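Side-chain contact in endonuclease NucS (Thermococcus kodakarensis KOD1, PDB 5GKE), which cuts DNA as a mismatch restriction endonuclease and probably cleaves the single-stranded 3' and 5' extremities of branched DNA: residues Glu156-Gly160 with Thr161-Ala165. The protein carries 1 engineered substitution. Numbering follows the deposited sequence.
Engineered in segment 161-165: Ala165 (natural residue Asp). With nucleotides of chain C.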
loop_
_atom_site.group_PDB
_atom_site.type_symbol
_atom_site.label_atom_id
_atom_site.label_comp_id
_atom_site.label_asym_id
_atom_site.label_seq_id
_atom_site.Cartn_x
_atom_site.Cartn_y
_atom_site.Cartn_z
ATOM N N GLU A 156 11.249 19.705 2.753
ATOM C CA GLU A 156 11.112 18.705 3.822
ATOM C C GLU A 156 11.645 19.227 5.151
ATOM O O GLU A 156 12.469 18.582 5.795
ATOM C CB GLU A 156 11.823 17.400 3.461
ATOM C CG GLU A 156 11.281 16.695 2.214
ATOM C CD GLU A 156 9.900 16.087 2.426
ATOM O OE1 GLU A 156 9.781 15.129 3.224
ATOM O OE2 GLU A 156 8.941 16.557 1.776
ATOM N N LYS A 157 11.161 20.401 5.540
ATOM C CA LYS A 157 11.602 21.099 6.742
ATOM C C LYS A 157 10.765 20.748 7.959
ATOM O O LYS A 157 9.570 21.063 8.017
ATOM C CB LYS A 157 11.545 22.621 6.530
ATOM C CG LYS A 157 12.100 23.444 7.697
ATOM C CD LYS A 157 13.593 23.186 7.857
ATOM C CE LYS A 157 14.168 23.860 9.076
ATOM N NZ LYS A 157 13.921 23.121 10.366
ATOM N N ALA A 158 11.393 20.134 8.950
ATOM C CA ALA A 158 10.689 19.919 10.190
ATOM C C ALA A 158 10.464 21.279 10.837
ATOM O O ALA A 158 11.402 22.021 11.106
ATOM C CB ALA A 158 11.469 18.999 11.108
ATOM N N ILE A 159 9.195 21.608 11.023
ATOM C CA ILE A 159 8.788 22.675 11.903
ATOM C C ILE A 159 8.515 21.943 13.198
ATOM O O ILE A 159 8.856 20.766 13.318
ATOM C CB ILE A 159 7.579 23.444 11.378
ATOM C CG1 ILE A 159 6.358 22.521 11.240
ATOM C CG2 ILE A 159 7.940 24.050 10.045
ATOM C CD1 ILE A 159 5.105 23.200 10.661
ATOM N N GLY A 160 7.920 22.600 14.167
ATOM C CA GLY A 160 7.859 21.986 15.482
ATOM C C GLY A 160 7.117 20.665 15.493
ATOM O O GLY A 160 7.586 19.638 15.982
ATOM N N THR A 161 5.916 20.707 14.957
ATOM C CA THR A 161 5.086 19.535 14.897
ATOM C C THR A 161 4.779 19.332 13.422
ATOM O O THR A 161 4.060 20.124 12.812
ATOM C CB THR A 161 3.819 19.727 15.795
ATOM O OG1 THR A 161 4.141 19.346 17.135
ATOM C CG2 THR A 161 2.626 18.913 15.318
ATOM N N GLY A 162 5.358 18.294 12.832
ATOM C CA GLY A 162 5.179 18.066 11.408
ATOM C C GLY A 162 6.338 18.477 10.511
ATOM O O GLY A 162 7.249 19.206 10.917
ATOM N N ILE A 163 6.290 17.993 9.273
ATOM C CA ILE A 163 7.309 18.269 8.273
ATOM C C ILE A 163 6.657 18.850 7.032
ATOM O O ILE A 163 5.781 18.224 6.429
ATOM C CB ILE A 163 8.095 16.997 7.906
ATOM C CG1 ILE A 163 8.733 16.409 9.162
ATOM C CG2 ILE A 163 9.155 17.313 6.916
ATOM C CD1 ILE A 163 9.121 14.982 9.030
ATOM N N VAL A 164 7.102 20.055 6.685
ATOM C CA VAL A 164 6.570 20.893 5.617
ATOM C C VAL A 164 7.246 20.567 4.284
ATOM O O VAL A 164 8.429 20.264 4.269
ATOM C CB VAL A 164 6.778 22.386 5.985
ATOM C CG1 VAL A 164 6.609 23.295 4.785
ATOM C CG2 VAL A 164 5.816 22.769 7.074
ATOM N N ALA A 165 6.513 20.618 3.173
ATOM C CA ALA A 165 7.080 20.228 1.876
ATOM C C ALA A 165 8.076 21.283 1.384
ATOM O O ALA A 165 9.263 21.008 1.203
ATOM C CB ALA A 165 5.962 20.014 0.831
ATOM P P DA C 5 3.878 14.816 9.070
ATOM O OP1 DA C 5 3.987 16.286 8.937
ATOM O OP2 DA C 5 2.739 14.157 9.755
ATOM O "O5'" DA C 5 3.999 14.225 7.591
ATOM C "C5'" DA C 5 5.003 14.716 6.726
ATOM C "C4'" DA C 5 5.053 13.897 5.457
ATOM O "O4'" DA C 5 5.526 12.554 5.760
ATOM C "C3'" DA C 5 3.704 13.732 4.749
ATOM O "O3'" DA C 5 3.876 13.980 3.357
ATOM C "C2'" DA C 5 3.334 12.277 5.047
ATOM C "C1'" DA C 5 4.702 11.630 5.102
ATOM N N9 DA C 5 4.708 10.361 5.818
ATOM C C8 DA C 5 4.062 10.064 6.986
ATOM N N7 DA C 5 4.228 8.823 7.382
ATOM C C5 DA C 5 5.028 8.264 6.394
ATOM C C6 DA C 5 5.561 6.969 6.214
ATOM N N6 DA C 5 5.363 5.962 7.071
ATOM N N1 DA C 5 6.312 6.749 5.120
ATOM C C2 DA C 5 6.515 7.755 4.261
ATOM N N3 DA C 5 6.071 9.009 4.318
ATOM C C4 DA C 5 5.327 9.199 5.421
HETATM O O HOH W 1 7.329 16.707 14.141
#
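Lys157 and Val164 form an antiparallel hydrogen-bonded pair near the end of a beta hairpin, Val164 N giving a nearly straight bond of 3.0 Å to Lys157 O and Lys157 N returning a more bent one (136°) to Val164 O. Beyond the non-hydrogen-bonded pair Ala158–Ile163, Ile159 N reaches Gly162 O at 3.1 Å, and the chain reverses through Gly160 and Thr161. At the other end Glu156, with positive phi, and Lys157 together face Val164 in a G1 beta bulge, where Glu156 N bonds Ala165 O at 2.8 Å. Ala165, an engineered replacement for the natural aspartate, lies beside the magnesium site of Glu179 and Gln192.

The side chains part onto two faces. Ala158 and Ile163 share the face turned to the DNA: Ile163 CG2, anti to its own N, lies 3.6 Å from Glu156 C, and Ile163 CG1 lies 4.2 Å from Ala158 CB. Ile163 N donates to OP1 of DA5 of chain C at 2.9 Å, and Gly162 CA lies 3.3 Å from the same oxygen; a beta carbon there would be crowded by the phosphate and jammed against the carbonyl oxygen of Thr161. On the Val164 side, Ile159 crosses the valine at about a right angle, Ile159 CD1 meeting Val164 CG2 at 3.7 Å. Chi1 of 61° sets Ile159 CG1 between its backbone N and carbonyl carbon, against the carbonyl oxygens of Thr161 and Gly162. Replacing Ile159 with an alanine would probably leave Val164 CG2 without this apolar neighbour and open a gap against Tyr196 and Ile199.

Those two belong to helix 187-204, Tyr196 also touching Val164 and Ile199 Thr161; Val164 meets Val177 of strand 175-180. Thr161 OG1 hydrogen-bonds Arg223 of the second subunit. This edge hairpin of the PD-(D/E)XK nuclease sheet lies between helix 187-204, DNA backbone and second subunit.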